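Local coordinates for tetratricopeptide repeat protein (Parabacteroides merdae ATCC 43184, PDB 4R7S), which is of unknown function but, as a tetratricopeptide repeat protein built of stacked helical hairpins, probably serves as a scaffold for binding other proteins, at residues 76-81 with 98-103. Residues are numbered along the deposited sequence; the frame is centred on the assembly and turned at random.
Sequences TILENR and YNTLLI. With EDO (1,2-ethanediol), chain H.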
ATOM      1  N   THR A  76     -13.255  -9.102   6.048  1.00 40.29           N
ATOM      2  CA  THR A  76     -13.345  -8.239   4.868  1.00 39.01           C
ATOM      3  C   THR A  76     -13.477  -6.779   5.257  1.00 42.70           C
ATOM      4  O   THR A  76     -12.648  -5.992   4.828  1.00 44.25           O
ATOM      5  CB  THR A  76     -14.468  -8.672   3.935  1.00 43.11           C
ATOM      6  OG1 THR A  76     -14.215 -10.015   3.536  1.00 38.46           O
ATOM      7  CG2 THR A  76     -14.556  -7.797   2.690  1.00 42.96           C
ATOM      8  N   ILE A  77     -14.458  -6.424   6.098  1.00 38.35           N
ATOM      9  CA  ILE A  77     -14.672  -5.042   6.518  1.00 37.73           C
ATOM     10  C   ILE A  77     -13.418  -4.497   7.246  1.00 41.94           C
ATOM     11  O   ILE A  77     -12.978  -3.400   6.923  1.00 42.00           O
ATOM     12  CB  ILE A  77     -15.985  -4.884   7.360  1.00 40.13           C
ATOM     13  CG1 ILE A  77     -17.192  -5.485   6.600  1.00 38.99           C
ATOM     14  CG2 ILE A  77     -16.251  -3.394   7.693  1.00 40.50           C
ATOM     15  CD1 ILE A  77     -18.517  -5.683   7.475  1.00 46.02           C
ATOM     16  N   LEU A  78     -12.813  -5.282   8.155  1.00 37.93           N
ATOM     17  CA  LEU A  78     -11.641  -4.857   8.916  1.00 37.53           C
ATOM     18  C   LEU A  78     -10.443  -4.653   8.020  1.00 41.69           C
ATOM     19  O   LEU A  78      -9.754  -3.644   8.150  1.00 40.69           O
ATOM     20  CB  LEU A  78     -11.308  -5.863  10.039  1.00 37.37           C
ATOM     21  CG  LEU A  78     -12.279  -5.869  11.225  1.00 40.96           C
ATOM     22  CD1 LEU A  78     -12.052  -7.083  12.081  1.00 41.15           C
ATOM     23  CD2 LEU A  78     -12.171  -4.583  12.053  1.00 41.50           C
ATOM     24  N   GLU A  79     -10.223  -5.578   7.085  1.00 39.57           N
ATOM     25  CA  GLU A  79      -9.124  -5.518   6.122  1.00 38.93           C
ATOM     26  C   GLU A  79      -9.288  -4.309   5.186  1.00 41.68           C
ATOM     27  O   GLU A  79      -8.308  -3.631   4.914  1.00 40.43           O
ATOM     28  CB  GLU A  79      -9.056  -6.834   5.328  1.00 40.21           C
ATOM     29  CG  GLU A  79      -7.970  -6.886   4.270  1.00 53.94           C
ATOM     30  CD  GLU A  79      -8.074  -8.051   3.309  1.00 70.26           C
ATOM     31  OE1 GLU A  79      -8.169  -9.207   3.779  1.00 46.74           O
ATOM     32  OE2 GLU A  79      -8.008  -7.811   2.082  1.00 71.50           O
ATOM     33  N   ASN A  80     -10.511  -4.009   4.741  1.00 39.52           N
ATOM     34  CA  ASN A  80     -10.716  -2.881   3.839  1.00 40.18           C
ATOM     35  C   ASN A  80     -10.620  -1.528   4.556  1.00 44.04           C
ATOM     36  O   ASN A  80      -9.961  -0.620   4.039  1.00 44.32           O
ATOM     37  CB  ASN A  80     -12.041  -3.026   3.081  1.00 41.51           C
ATOM     38  CG  ASN A  80     -11.908  -4.033   1.964  1.00 59.87           C
ATOM     39  OD1 ASN A  80     -11.395  -3.754   0.881  1.00 64.20           O
ATOM     40  ND2 ASN A  80     -12.231  -5.256   2.237  1.00 47.60           N
ATOM     41  N   ARG A  81     -11.208  -1.407   5.744  1.00 39.91           N
ATOM     42  CA  ARG A  81     -11.177  -0.162   6.529  1.00 40.20           C
ATOM     43  C   ARG A  81      -9.756   0.098   7.072  1.00 45.30           C
ATOM     44  O   ARG A  81      -9.314   1.249   7.090  1.00 44.86           O
ATOM     45  CB  ARG A  81     -12.208  -0.240   7.660  1.00 38.27           C
ATOM     46  CG  ARG A  81     -12.612   1.067   8.327  1.00 37.07           C
ATOM     47  CD  ARG A  81     -12.658   0.698   9.789  1.00 46.84           C
ATOM     48  NE  ARG A  81     -13.673   1.364  10.583  1.00 53.90           N
ATOM     49  CZ  ARG A  81     -13.796   1.223  11.900  1.00 65.35           C
ATOM     50  NH1 ARG A  81     -12.952   0.449  12.576  1.00 49.33           N
ATOM     51  NH2 ARG A  81     -14.762   1.854  12.552  1.00 56.68           N
ATOM     52  N   TYR A  98      -6.169  -4.003  12.374  1.00 37.57           N
ATOM     53  CA  TYR A  98      -5.348  -5.205  12.147  1.00 36.98           C
ATOM     54  C   TYR A  98      -5.238  -5.972  13.455  1.00 43.13           C
ATOM     55  O   TYR A  98      -5.241  -7.202  13.449  1.00 44.00           O
ATOM     56  CB  TYR A  98      -3.945  -4.886  11.572  1.00 37.57           C
ATOM     57  CG  TYR A  98      -3.978  -4.374  10.142  1.00 39.03           C
ATOM     58  CD1 TYR A  98      -4.564  -5.127   9.122  1.00 41.72           C
ATOM     59  CD2 TYR A  98      -3.400  -3.153   9.803  1.00 37.76           C
ATOM     60  CE1 TYR A  98      -4.631  -4.648   7.814  1.00 41.34           C
ATOM     61  CE2 TYR A  98      -3.438  -2.674   8.493  1.00 37.62           C
ATOM     62  CZ  TYR A  98      -4.071  -3.420   7.504  1.00 44.89           C
ATOM     63  OH  TYR A  98      -4.150  -2.968   6.209  1.00 40.96           O
ATOM     64  N   ASN A  99      -5.210  -5.253  14.582  1.00 39.98           N
ATOM     65  CA  ASN A  99      -5.155  -5.894  15.891  1.00 41.05           C
ATOM     66  C   ASN A  99      -6.447  -6.647  16.172  1.00 44.95           C
ATOM     67  O   ASN A  99      -6.394  -7.792  16.606  1.00 44.91           O
ATOM     68  CB  ASN A  99      -4.874  -4.882  16.976  1.00 42.56           C
ATOM     69  CG  ASN A  99      -3.445  -4.428  17.004  1.00 55.70           C
ATOM     70  OD1 ASN A  99      -2.541  -4.992  16.333  1.00 48.93           O
ATOM     71  ND2 ASN A  99      -3.214  -3.399  17.811  1.00 41.29           N
ATOM     72  N   THR A 100      -7.590  -6.042  15.857  1.00 42.02           N
ATOM     73  CA  THR A 100      -8.891  -6.699  15.992  1.00 43.11           C
ATOM     74  C   THR A 100      -8.878  -7.946  15.097  1.00 47.56           C
ATOM     75  O   THR A 100      -9.168  -9.057  15.560  1.00 48.74           O
ATOM     76  CB  THR A 100     -10.050  -5.722  15.626  1.00 47.92           C
ATOM     77  OG1 THR A 100     -10.011  -4.578  16.482  1.00 46.61           O
ATOM     78  CG2 THR A 100     -11.430  -6.385  15.705  1.00 43.12           C
ATOM     79  N   LEU A 101      -8.507  -7.754  13.827  1.00 42.67           N
ATOM     80  CA  LEU A 101      -8.447  -8.833  12.849  1.00 41.89           C
ATOM     81  C   LEU A 101      -7.545  -9.986  13.318  1.00 46.45           C
ATOM     82  O   LEU A 101      -8.008 -11.124  13.361  1.00 46.23           O
ATOM     83  CB  LEU A 101      -7.949  -8.285  11.493  1.00 40.33           C
ATOM     84  CG  LEU A 101      -8.433  -8.988  10.272  1.00 42.90           C
ATOM     85  CD1 LEU A 101      -8.248  -8.109   9.070  1.00 43.79           C
ATOM     86  CD2 LEU A 101      -7.701 -10.279  10.064  1.00 42.88           C
ATOM     87  N   LEU A 102      -6.281  -9.683  13.690  1.00 43.56           N
ATOM     88  CA  LEU A 102      -5.269 -10.678  14.051  1.00 43.63           C
ATOM     89  C   LEU A 102      -5.480 -11.344  15.430  1.00 49.89           C
ATOM     90  O   LEU A 102      -5.015 -12.464  15.621  1.00 49.22           O
ATOM     91  CB  LEU A 102      -3.853 -10.092  13.906  1.00 43.23           C
ATOM     92  CG  LEU A 102      -3.454  -9.890  12.424  1.00 47.30           C
ATOM     93  CD1 LEU A 102      -2.291  -8.944  12.260  1.00 46.89           C
ATOM     94  CD2 LEU A 102      -3.244 -11.237  11.703  1.00 48.23           C
ATOM     95  N   ILE A 103      -6.200 -10.718  16.360  1.00 48.90           N
ATOM     96  CA  ILE A 103      -6.509 -11.401  17.618  1.00 51.22           C
ATOM     97  C   ILE A 103      -7.559 -12.494  17.261  1.00 56.92           C
ATOM     98  O   ILE A 103      -7.461 -13.613  17.760  1.00 57.27           O
ATOM     99  CB  ILE A 103      -6.957 -10.396  18.731  1.00 55.46           C
ATOM    100  CG1 ILE A 103      -5.769  -9.509  19.237  1.00 56.16           C
ATOM    101  CG2 ILE A 103      -7.722 -11.059  19.889  1.00 56.41           C
ATOM    102  CD1 ILE A 103      -4.465 -10.227  19.756  1.00 62.91           C
TER
HETATM  103  C1  EDO H 306     -13.562  -5.711  -2.301  0.70 52.72           C
HETATM  104  O1  EDO H 306     -12.195  -5.329  -2.109  0.70 55.04           O
HETATM  105  C2  EDO H 306     -14.391  -5.514  -0.995  0.70 49.49           C
HETATM  106  O2  EDO H 306     -15.635  -4.882  -1.288  0.70 46.15           O
HETATM  107  O   HOH W   1      -5.631  -4.373   4.611  1.00 36.38           O
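Leu101 reaches across from helix 91-104 with its CD1 methyl, which settles over the backbone of helix 75-87, 3.9 Å from Leu78 CB and 4.0 Å from Glu79 CB. With CG roughly anti to the backbone N (chi1 -151°), Leu101 carries CD1 to this spot. The same Leu78 reaches past Leu101 with its CD1, which meets Thr100 CG2 at 3.7 Å, the two side chains crossing at about a right angle. The rotamer that puts Thr100 CG2 anti to its backbone N also lets OG1 hydrogen-bond Asn96 O one turn back in its own helix. Tyr98 OH stands 4.4 Å from Glu79 O, too far for a direct bond; a water in the plane of the ring links the two, 2.6 Å from Tyr98 OH and donating to Glu79 O at 2.8 Å. On the far side of helix 75-87, Asn80 folds back on its own helix, ND2 giving Thr76 O a 2.7 Å bond from above the carbonyl plane; the same oxygen also accepts from the backbone N of Asn80. With an alanine here, Thr76 O would probably keep its backbone donor alone, and the side-chain brace across this turn would be lost. The two segments run antiparallel (147°), consistent with neighbouring helices in a tetratricopeptide repeat fold; their largely buried contact rests on apolar packing, its one polar link passing through water.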